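Local structure of aromatic-L-amino-acid decarboxylase (Catharanthus roseus, 6EEW) at residues S168-C173 / D326-W331; T204-T209 / P252-A257; M137-W142 / L376-I381; L147-S152 / D305-V310. The protein catalyses the pyridoxal 5'-phosphate-dependent decarboxylation of L-tryptophan to tryptamine and of 5-hydroxy-L-tryptophan to serotonin. All coordinates share one frame; numbering follows the deposited sequence.

How the contacts relate
All four contacts lie within the pyridoxal-dependent decarboxylase conserved domain. Along the chain, the 137-142 / 376-381 pair closes the widest loop and encloses the other three. Contacts 1 and 4 alternate in sequence, and contact 2 falls inside both. Contacts 1 and 2 have centres about 13 Å apart and pack two helices on the same seven-stranded sheet. Contact 1 is also touched by contacts 3 and 4, whose centres lie about 16 and 18 Å from its own, with W331 reaching both. Contacts 2 and 3 are farthest apart, with centres about 28 Å from each other. Contact 1 therefore links the others, close to the cofactor. Contacts 1, 2 and 3 also touch the second subunit of the homodimer.

Contact 1 of 4, residues S168-C173 / D326-W331; sequences SESILC and DCTCLW
S170 of helix 167-186 meets T328 and L330 of strand 328-332. The segment 168-173 begins beside the cofactor. The hydroxyl of S168 is hydrogen-bonded to the phosphate of the pyridoxal phosphate-modified lysine at position 319. The carbonyl of E169 continues the helix: C173 N donates to E169 O at 2.9 Å.

S170 follows and carries the contact. Its OG lies beside the backbone N (chi1 -61°), where it bonds back to the carbonyl O of T166. This gives the buried hydroxyl a polar partner, although the strand offers it only carbon. S170 OG sits 3.5 Å from T328 CG2 and 4.0 Å from L330 CB. L330 CD1 comes up to the methylene, 4.1 Å from S170 CB. T328 turns a different branch to each neighbour. The methyl is anti to the backbone N and meets the serine, while OG1 is hydrogen-bonded to S316 OG. S170 CA is 6.4 Å from L330 CA, a close approach consistent with the small serine side chain. T328 also packs on H318, which binds L-tryptophan.

The helix thus lies on one face of the large sheet, touching strands 160-164, 328-332 and 283-287. I171 reaches the last of these, at H285 and D287. L330 pairs through its backbone with V162 of strand 160-164. On the other face of the sheet, C329 and W331 meet helix 130-146.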
# COMPACT_ATOMS: atom_id res chain seq x y z
N SER A 168 9.47 -1.32 -3.28
CA SER A 168 9.99 -2.13 -2.19
C SER A 168 9.18 -3.41 -2.03
O SER A 168 9.76 -4.50 -1.89
CB SER A 168 10.04 -1.33 -0.89
OG SER A 168 11.16 -0.44 -0.91
N GLU A 169 7.85 -3.32 -2.09
CA GLU A 169 7.07 -4.54 -1.89
C GLU A 169 7.04 -5.42 -3.13
O GLU A 169 6.93 -6.64 -3.01
CB GLU A 169 5.65 -4.20 -1.40
CG GLU A 169 4.80 -3.28 -2.28
CD GLU A 169 3.37 -3.09 -1.72
OE1 GLU A 169 3.15 -3.39 -0.52
OE2 GLU A 169 2.46 -2.67 -2.48
N SER A 170 7.18 -4.86 -4.32
CA SER A 170 7.32 -5.70 -5.51
C SER A 170 8.61 -6.52 -5.45
O SER A 170 8.60 -7.73 -5.69
CB SER A 170 7.26 -4.85 -6.76
OG SER A 170 6.02 -4.21 -6.80
N ILE A 171 9.72 -5.86 -5.14
CA ILE A 171 10.98 -6.57 -5.01
C ILE A 171 10.90 -7.58 -3.87
O ILE A 171 11.41 -8.70 -3.99
CB ILE A 171 12.15 -5.58 -4.81
CG1 ILE A 171 12.37 -4.79 -6.10
CG2 ILE A 171 13.42 -6.34 -4.52
CD1 ILE A 171 13.55 -3.82 -6.04
N LEU A 172 10.30 -7.19 -2.75
CA LEU A 172 10.15 -8.11 -1.62
C LEU A 172 9.39 -9.36 -2.04
O LEU A 172 9.79 -10.48 -1.70
CB LEU A 172 9.45 -7.39 -0.46
CG LEU A 172 9.14 -8.20 0.80
CD1 LEU A 172 10.39 -8.82 1.39
CD2 LEU A 172 8.45 -7.32 1.84
N CYS A 173 8.30 -9.20 -2.79
CA CYS A 173 7.53 -10.35 -3.25
C CYS A 173 8.37 -11.25 -4.16
O CYS A 173 8.38 -12.48 -4.00
CB CYS A 173 6.24 -9.88 -3.92
SG CYS A 173 4.92 -9.36 -2.67
N ASP A 326 -0.37 5.95 -4.99
CA ASP A 326 0.68 4.97 -5.29
C ASP A 326 0.32 4.29 -6.58
O ASP A 326 -0.85 4.22 -6.95
CB ASP A 326 0.80 3.89 -4.21
CG ASP A 326 1.31 4.43 -2.89
OD1 ASP A 326 2.35 5.12 -2.92
OD2 ASP A 326 0.68 4.14 -1.84
N CYS A 327 1.35 3.77 -7.27
CA CYS A 327 1.13 2.95 -8.45
C CYS A 327 2.44 2.33 -8.91
O CYS A 327 3.31 3.04 -9.44
CB CYS A 327 0.51 3.79 -9.57
SG CYS A 327 -0.08 2.83 -10.97
N THR A 328 2.61 1.03 -8.68
CA THR A 328 3.76 0.28 -9.18
C THR A 328 3.27 -0.96 -9.92
O THR A 328 2.36 -1.63 -9.46
CB THR A 328 4.67 -0.09 -8.02
OG1 THR A 328 5.32 1.10 -7.59
CG2 THR A 328 5.68 -1.12 -8.44
N CYS A 329 3.82 -1.21 -11.10
CA CYS A 329 3.45 -2.37 -11.90
C CYS A 329 4.54 -3.42 -11.79
O CYS A 329 5.73 -3.10 -11.89
CB CYS A 329 3.25 -2.00 -13.37
SG CYS A 329 2.00 -0.78 -13.66
N LEU A 330 4.11 -4.67 -11.62
CA LEU A 330 5.02 -5.80 -11.48
C LEU A 330 4.55 -6.88 -12.44
O LEU A 330 3.36 -7.22 -12.47
CB LEU A 330 5.03 -6.34 -10.06
CG LEU A 330 5.75 -7.66 -9.79
CD1 LEU A 330 7.26 -7.47 -9.86
CD2 LEU A 330 5.32 -8.18 -8.44
N TRP A 331 5.46 -7.33 -13.29
CA TRP A 331 5.23 -8.47 -14.16
C TRP A 331 6.12 -9.63 -13.74
O TRP A 331 7.29 -9.44 -13.35
CB TRP A 331 5.50 -8.12 -15.61
CG TRP A 331 4.57 -7.15 -16.26
CD1 TRP A 331 3.45 -7.43 -17.00
CD2 TRP A 331 4.71 -5.73 -16.26
NE1 TRP A 331 2.89 -6.26 -17.47
CE2 TRP A 331 3.64 -5.20 -17.03
CE3 TRP A 331 5.63 -4.85 -15.70
CZ2 TRP A 331 3.48 -3.85 -17.22
CZ3 TRP A 331 5.46 -3.51 -15.88
CH2 TRP A 331 4.38 -3.01 -16.64

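Contact 2 of 4, residues T204-T209 / P252-A257; sequences TMFPKT and PLFLCA
F206, F254 and C256 pack the start of helix 206-212 onto strand 251-258, a parallel strand of the large sheet in this pyridoxal phosphate-dependent fold. The F206 ring extends with CG anti to the backbone N (chi1 163°), and its CD1-CE1 side faces the strand. F206 CE1 lies 3.6 Å from C256 CB, and F206 CD1 is equally near that carbon. The thiol makes a looser sulfur-aromatic contact. C256 SG is 5.1 Å from the F206 ring centroid, in an oblique position. The two phenylalanines meet edge by edge, F206 CE1 to F254 CD1 at 4.1 Å, and their side chains run past each other in opposite directions. F254 goes on to meet the ring of W283.

Just before F206 in the chain, M205 O accepts from both T209 N at 3.1 Å and T209 OG1 at 3.2 Å. The hydroxyl stands above the carbonyl plane. These two bonds probably steady the first turn, which carries the ring.

With an alanine at F206 the C256 methylene would probably lose the ring against it, and a gap would open beside the F254 edge. The contact is apolar and buried, so it probably rests mainly on close packing, with at most a minor share from the sulfur.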
# COMPACT_ATOMS: atom_id res chain seq x y z
N THR A 204 20.33 1.40 -0.55
CA THR A 204 19.44 1.91 0.48
C THR A 204 18.15 1.11 0.61
O THR A 204 17.67 0.91 1.73
CB THR A 204 19.06 3.37 0.19
OG1 THR A 204 20.20 4.08 -0.31
CG2 THR A 204 18.57 4.05 1.45
N MET A 205 17.61 0.61 -0.49
CA MET A 205 16.34 -0.10 -0.51
C MET A 205 16.49 -1.60 -0.65
O MET A 205 15.80 -2.36 0.04
CB MET A 205 15.49 0.45 -1.67
CG MET A 205 14.21 -0.32 -2.01
SD MET A 205 14.41 -1.70 -3.17
CE MET A 205 14.96 -0.85 -4.65
N PHE A 206 17.42 -2.03 -1.49
CA PHE A 206 17.57 -3.45 -1.82
C PHE A 206 18.05 -4.28 -0.64
O PHE A 206 17.46 -5.35 -0.37
CB PHE A 206 18.51 -3.56 -3.03
CG PHE A 206 19.08 -4.92 -3.24
CD1 PHE A 206 18.30 -5.95 -3.76
CD2 PHE A 206 20.39 -5.18 -2.88
CE1 PHE A 206 18.86 -7.22 -3.94
CE2 PHE A 206 20.95 -6.44 -3.06
CZ PHE A 206 20.18 -7.46 -3.59
N PRO A 207 19.10 -3.90 0.09
CA PRO A 207 19.50 -4.69 1.27
C PRO A 207 18.41 -4.76 2.33
O PRO A 207 18.22 -5.82 2.97
CB PRO A 207 20.74 -3.94 1.79
CG PRO A 207 21.24 -3.15 0.57
CD PRO A 207 20.02 -2.77 -0.18
N LYS A 208 17.72 -3.66 2.58
CA LYS A 208 16.61 -3.68 3.53
C LYS A 208 15.61 -4.75 3.14
O LYS A 208 15.17 -5.55 3.97
CB LYS A 208 15.95 -2.31 3.59
CG LYS A 208 14.62 -2.28 4.34
CD LYS A 208 14.08 -0.88 4.40
CE LYS A 208 12.73 -0.83 5.10
NZ LYS A 208 12.29 0.58 5.26
N THR A 209 15.24 -4.77 1.86
CA THR A 209 14.32 -5.78 1.36
C THR A 209 14.85 -7.19 1.60
O THR A 209 14.13 -8.06 2.10
CB THR A 209 14.05 -5.55 -0.12
OG1 THR A 209 13.29 -4.34 -0.27
CG2 THR A 209 13.24 -6.68 -0.70
N PRO A 252 23.50 -19.02 -5.10
CA PRO A 252 23.05 -17.74 -5.66
C PRO A 252 21.56 -17.76 -5.98
O PRO A 252 21.08 -18.61 -6.73
CB PRO A 252 23.89 -17.60 -6.94
CG PRO A 252 25.05 -18.56 -6.77
CD PRO A 252 24.48 -19.70 -5.96
N LEU A 253 20.85 -16.76 -5.47
CA LEU A 253 19.40 -16.80 -5.41
C LEU A 253 18.75 -15.68 -6.19
O LEU A 253 17.83 -15.93 -6.98
CB LEU A 253 18.98 -16.70 -3.94
CG LEU A 253 17.50 -16.73 -3.60
CD1 LEU A 253 16.93 -18.15 -3.67
CD2 LEU A 253 17.29 -16.11 -2.23
N PHE A 254 19.21 -14.45 -6.01
CA PHE A 254 18.44 -13.32 -6.47
C PHE A 254 19.40 -12.24 -6.92
O PHE A 254 20.40 -11.97 -6.25
CB PHE A 254 17.53 -12.76 -5.38
CG PHE A 254 16.58 -11.69 -5.85
CD1 PHE A 254 16.90 -10.35 -5.74
CD2 PHE A 254 15.35 -12.03 -6.37
CE1 PHE A 254 16.00 -9.37 -6.17
CE2 PHE A 254 14.44 -11.05 -6.79
CZ PHE A 254 14.77 -9.73 -6.69
N LEU A 255 19.07 -11.63 -8.05
CA LEU A 255 19.85 -10.54 -8.62
C LEU A 255 18.86 -9.44 -8.92
O LEU A 255 17.86 -9.68 -9.62
CB LEU A 255 20.59 -10.97 -9.89
CG LEU A 255 21.10 -9.77 -10.68
CD1 LEU A 255 22.19 -9.06 -9.85
CD2 LEU A 255 21.60 -10.18 -12.08
N CYS A 256 19.12 -8.27 -8.37
CA CYS A 256 18.32 -7.08 -8.63
C CYS A 256 19.12 -6.24 -9.60
O CYS A 256 20.10 -5.60 -9.20
CB CYS A 256 18.03 -6.33 -7.34
SG CYS A 256 16.97 -4.90 -7.55
N ALA A 257 18.71 -6.23 -10.86
CA ALA A 257 19.32 -5.38 -11.88
C ALA A 257 18.51 -4.10 -11.99
O ALA A 257 17.30 -4.13 -12.28
CB ALA A 257 19.37 -6.11 -13.21

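Contact 3 of 4, residues M137-W142 / L376-I381; sequences MIVMDW and LKLWLI
W379 of helix 375-409 lies against V139 and W142 of helix 130-146. Its side chain meets them in turn. W379 CB touches V139 CG2 at 3.6 Å, and CG is still close to the same methyl. The indole is anti to the backbone N (chi1 -172°), which brings its five-membered ring to W142. There W379 CD1 lies 3.7 Å from W142 CZ3, and W379 NE1 lies 3.7 Å from W142 CH2. The outer end of W142 thus comes to the edge of W379, near its plane. The rings are oblique to each other, with planes at 49°. The other methyl of the valine, V139 CG1, meets L378 CD1 at 3.8 Å.

The helix segments cross at 45°, with axes 9.7 Å apart. L378 also touches strands 160-164 and 328-332, so the pair lies against the large sheet. It is near the dimer interface too: W142 NE1 bonds to P64 O of the second subunit, and I81 of that subunit packs on W379. Placing an alanine at W379 would probably leave W142 without this indole against its outer end and V139 CG2 short of packing. The contact is probably held mainly by van der Waals packing of buried side chains, while the indole N-H of W142 is satisfied across the dimer interface.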
# COMPACT_ATOMS: atom_id res chain seq x y z
N MET A 137 -6.16 -7.06 -14.95
CA MET A 137 -5.50 -7.96 -15.89
C MET A 137 -5.37 -7.32 -17.27
O MET A 137 -4.29 -7.35 -17.88
CB MET A 137 -6.28 -9.28 -15.97
CG MET A 137 -6.41 -10.01 -14.66
SD MET A 137 -7.55 -11.40 -14.79
CE MET A 137 -6.67 -12.48 -15.93
N ILE A 138 -6.46 -6.73 -17.77
CA ILE A 138 -6.42 -6.13 -19.10
C ILE A 138 -5.40 -5.00 -19.16
O ILE A 138 -4.63 -4.89 -20.12
CB ILE A 138 -7.82 -5.63 -19.50
CG1 ILE A 138 -8.80 -6.79 -19.64
CG2 ILE A 138 -7.75 -4.93 -20.81
CD1 ILE A 138 -10.25 -6.33 -19.71
N VAL A 139 -5.38 -4.13 -18.15
CA VAL A 139 -4.46 -3.00 -18.17
C VAL A 139 -3.02 -3.48 -18.10
O VAL A 139 -2.13 -2.90 -18.74
CB VAL A 139 -4.77 -2.02 -17.02
CG1 VAL A 139 -3.51 -1.21 -16.64
CG2 VAL A 139 -5.92 -1.11 -17.39
N MET A 140 -2.76 -4.53 -17.33
CA MET A 140 -1.39 -5.03 -17.27
C MET A 140 -0.96 -5.62 -18.60
O MET A 140 0.20 -5.45 -19.00
CB MET A 140 -1.25 -6.06 -16.14
CG MET A 140 -1.25 -5.43 -14.76
SD MET A 140 0.15 -4.33 -14.47
CE MET A 140 1.48 -5.47 -14.18
N ASP A 141 -1.87 -6.25 -19.33
CA ASP A 141 -1.52 -6.75 -20.66
C ASP A 141 -1.34 -5.60 -21.67
O ASP A 141 -0.43 -5.64 -22.51
CB ASP A 141 -2.57 -7.75 -21.13
CG ASP A 141 -2.34 -9.17 -20.60
OD1 ASP A 141 -1.45 -9.37 -19.75
OD2 ASP A 141 -3.05 -10.10 -21.05
N TRP A 142 -2.18 -4.57 -21.59
CA TRP A 142 -1.98 -3.36 -22.39
C TRP A 142 -0.58 -2.81 -22.20
O TRP A 142 0.16 -2.59 -23.16
CB TRP A 142 -2.97 -2.27 -21.99
CG TRP A 142 -4.29 -2.38 -22.62
CD1 TRP A 142 -4.83 -3.48 -23.20
CD2 TRP A 142 -5.26 -1.34 -22.72
NE1 TRP A 142 -6.10 -3.20 -23.66
CE2 TRP A 142 -6.38 -1.88 -23.39
CE3 TRP A 142 -5.29 -0.00 -22.32
CZ2 TRP A 142 -7.52 -1.13 -23.67
CZ3 TRP A 142 -6.42 0.75 -22.60
CH2 TRP A 142 -7.52 0.18 -23.27
N LEU A 376 -8.02 1.30 -12.30
CA LEU A 376 -8.92 2.25 -12.95
C LEU A 376 -8.16 3.47 -13.45
O LEU A 376 -8.33 3.89 -14.60
CB LEU A 376 -10.01 2.68 -11.97
CG LEU A 376 -11.09 3.62 -12.52
CD1 LEU A 376 -11.99 2.90 -13.56
CD2 LEU A 376 -11.92 4.22 -11.37
N LYS A 377 -7.35 4.06 -12.59
CA LYS A 377 -6.67 5.29 -12.99
C LYS A 377 -5.66 5.02 -14.10
O LYS A 377 -5.50 5.86 -14.99
CB LYS A 377 -6.01 5.94 -11.77
CG LYS A 377 -4.85 5.15 -11.16
CD LYS A 377 -4.20 5.98 -10.06
CE LYS A 377 -3.12 5.21 -9.31
NZ LYS A 377 -2.46 6.06 -8.23
N LEU A 378 -5.00 3.86 -14.10
CA LEU A 378 -4.10 3.54 -15.21
C LEU A 378 -4.86 3.42 -16.52
O LEU A 378 -4.44 3.96 -17.55
CB LEU A 378 -3.35 2.24 -14.94
CG LEU A 378 -2.03 2.26 -14.17
CD1 LEU A 378 -1.34 0.91 -14.39
CD2 LEU A 378 -1.14 3.42 -14.61
N TRP A 379 -5.97 2.67 -16.51
CA TRP A 379 -6.85 2.58 -17.67
C TRP A 379 -7.22 3.96 -18.17
O TRP A 379 -7.16 4.23 -19.38
CB TRP A 379 -8.09 1.78 -17.30
CG TRP A 379 -9.01 1.44 -18.43
CD1 TRP A 379 -8.68 0.84 -19.61
CD2 TRP A 379 -10.43 1.64 -18.47
NE1 TRP A 379 -9.81 0.66 -20.39
CE2 TRP A 379 -10.90 1.14 -19.70
CE3 TRP A 379 -11.36 2.19 -17.57
CZ2 TRP A 379 -12.24 1.18 -20.06
CZ3 TRP A 379 -12.69 2.23 -17.93
CH2 TRP A 379 -13.12 1.73 -19.17
N LEU A 380 -7.63 4.85 -17.26
CA LEU A 380 -8.02 6.18 -17.69
C LEU A 380 -6.84 6.93 -18.27
O LEU A 380 -7.00 7.68 -19.23
CB LEU A 380 -8.64 6.99 -16.55
CG LEU A 380 -10.17 6.96 -16.43
CD1 LEU A 380 -10.64 5.51 -16.33
CD2 LEU A 380 -10.65 7.75 -15.23
N ILE A 381 -5.63 6.72 -17.75
CA ILE A 381 -4.46 7.40 -18.31
C ILE A 381 -4.24 6.96 -19.76
O ILE A 381 -4.15 7.78 -20.69
CB ILE A 381 -3.22 7.10 -17.46
CG1 ILE A 381 -3.37 7.66 -16.05
CG2 ILE A 381 -1.96 7.62 -18.14
CD1 ILE A 381 -2.22 7.27 -15.12

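Contact 4 of 4, residues L147-S152 / D305-V310; sequences LKLPKS and DGIERV
I307 holds CG1 anti to its backbone N (chi1 -170°), which leaves CG2 between the N and the carbonyl carbon. The two branches therefore serve different partners. I307 CG1 meets L149 CD2 at 4.0 Å, and I307 CG2 meets P150 CD at 3.7 Å. L149 uses CD2, the methyl that turns aside at CG while CD1 runs straight on; the two side chains meet obliquely. The proline ring then passes to the next residue. P150 CG lies 3.9 Å from E308 CA and 4.0 Å from E308 CB, so it rests on the base of the glutamate. The E308 chain bends at chi2; its contact with the proline is through CA and CB.

Both segments are connecting pieces of the large domain. The first follows helix 130-146, which ends in a Schellman motif with K148 at positive phi. R301 bonds to the carbonyl oxygens of L147 and K148. The second leads into strand 312-315 through a short 3-10 turn, in which R309 N donates to G306 O at 2.8 Å and V310 N to I307 O at 3.1 Å. G306 opens this turn at positive phi (92°), where a CB would be jammed against the preceding carbonyl.

L149 is buried further in, packed on L313 and W331 of the sheet. P150 lies nearer the surface and E308 is exposed. K333 NZ bonds to the carbonyl oxygens of E308 and V310.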
# COMPACT_ATOMS: atom_id res chain seq x y z
N LEU A 147 5.16 -1.85 -23.67
CA LEU A 147 6.57 -2.10 -23.39
C LEU A 147 7.15 -3.16 -24.30
O LEU A 147 8.35 -3.44 -24.19
CB LEU A 147 6.74 -2.52 -21.93
CG LEU A 147 6.32 -1.47 -20.90
CD1 LEU A 147 6.24 -2.05 -19.47
CD2 LEU A 147 7.23 -0.25 -20.97
N LYS A 148 6.34 -3.76 -25.17
CA LYS A 148 6.80 -4.81 -26.09
C LYS A 148 7.49 -5.95 -25.35
O LYS A 148 8.53 -6.46 -25.77
CB LYS A 148 7.70 -4.26 -27.20
CG LYS A 148 6.98 -3.31 -28.18
CD LYS A 148 7.94 -2.77 -29.22
CE LYS A 148 7.31 -1.70 -30.11
NZ LYS A 148 6.09 -2.18 -30.84
N LEU A 149 6.88 -6.37 -24.24
CA LEU A 149 7.33 -7.53 -23.51
C LEU A 149 6.84 -8.81 -24.20
O LEU A 149 5.78 -8.81 -24.84
CB LEU A 149 6.81 -7.50 -22.08
CG LEU A 149 7.10 -6.25 -21.25
CD1 LEU A 149 6.52 -6.42 -19.84
CD2 LEU A 149 8.60 -5.96 -21.19
N PRO A 150 7.57 -9.90 -24.06
CA PRO A 150 7.11 -11.17 -24.64
C PRO A 150 5.80 -11.63 -24.01
O PRO A 150 5.39 -11.17 -22.95
CB PRO A 150 8.25 -12.15 -24.35
CG PRO A 150 9.04 -11.51 -23.23
CD PRO A 150 8.87 -10.02 -23.38
N LYS A 151 5.10 -12.50 -24.74
CA LYS A 151 3.84 -13.06 -24.24
C LYS A 151 4.01 -13.81 -22.93
O LYS A 151 3.01 -14.10 -22.25
CB LYS A 151 3.22 -13.96 -25.31
CG LYS A 151 2.27 -13.24 -26.29
CD LYS A 151 0.92 -12.94 -25.61
CE LYS A 151 -0.11 -12.36 -26.59
NZ LYS A 151 0.26 -11.00 -27.12
N SER A 152 5.23 -14.17 -22.56
CA SER A 152 5.46 -14.89 -21.32
C SER A 152 5.26 -14.01 -20.09
O SER A 152 5.33 -14.53 -18.96
CB SER A 152 6.87 -15.48 -21.33
OG SER A 152 7.84 -14.47 -21.59
N ASP A 305 16.37 -5.01 -23.95
CA ASP A 305 16.81 -6.15 -24.75
C ASP A 305 17.25 -7.26 -23.81
O ASP A 305 18.05 -7.04 -22.89
CB ASP A 305 17.96 -5.75 -25.69
CG ASP A 305 17.48 -4.95 -26.91
OD1 ASP A 305 16.26 -4.84 -27.14
OD2 ASP A 305 18.36 -4.44 -27.65
N GLY A 306 16.77 -8.48 -24.08
CA GLY A 306 16.98 -9.61 -23.19
C GLY A 306 15.89 -9.84 -22.15
O GLY A 306 15.97 -10.82 -21.40
N ILE A 307 14.86 -8.99 -22.10
CA ILE A 307 13.83 -9.15 -21.08
C ILE A 307 13.18 -10.52 -21.11
O ILE A 307 12.59 -10.96 -20.12
CB ILE A 307 12.78 -8.03 -21.21
CG1 ILE A 307 11.83 -8.03 -20.00
CG2 ILE A 307 12.01 -8.18 -22.53
CD1 ILE A 307 12.48 -7.65 -18.68
N GLU A 308 13.27 -11.22 -22.25
CA GLU A 308 12.69 -12.56 -22.32
C GLU A 308 13.40 -13.56 -21.42
O GLU A 308 12.80 -14.56 -21.03
CB GLU A 308 12.67 -13.06 -23.77
CG GLU A 308 14.03 -13.14 -24.44
CD GLU A 308 14.39 -11.85 -25.16
OE1 GLU A 308 13.69 -10.83 -24.95
OE2 GLU A 308 15.36 -11.85 -25.95
N ARG A 309 14.66 -13.31 -21.05
CA ARG A 309 15.36 -14.19 -20.13
C ARG A 309 15.12 -13.84 -18.67
O ARG A 309 15.57 -14.57 -17.78
CB ARG A 309 16.87 -14.16 -20.40
CG ARG A 309 17.30 -14.77 -21.70
CD ARG A 309 18.82 -14.78 -21.81
NE ARG A 309 19.36 -13.42 -21.93
CZ ARG A 309 19.46 -12.77 -23.09
NH1 ARG A 309 19.05 -13.34 -24.21
NH2 ARG A 309 19.97 -11.54 -23.12
N VAL A 310 14.44 -12.74 -18.41
CA VAL A 310 14.35 -12.15 -17.09
C VAL A 310 13.19 -12.74 -16.31
O VAL A 310 12.17 -13.17 -16.87
CB VAL A 310 14.24 -10.62 -17.22
CG1 VAL A 310 13.57 -10.04 -15.99
CG2 VAL A 310 15.63 -10.04 -17.35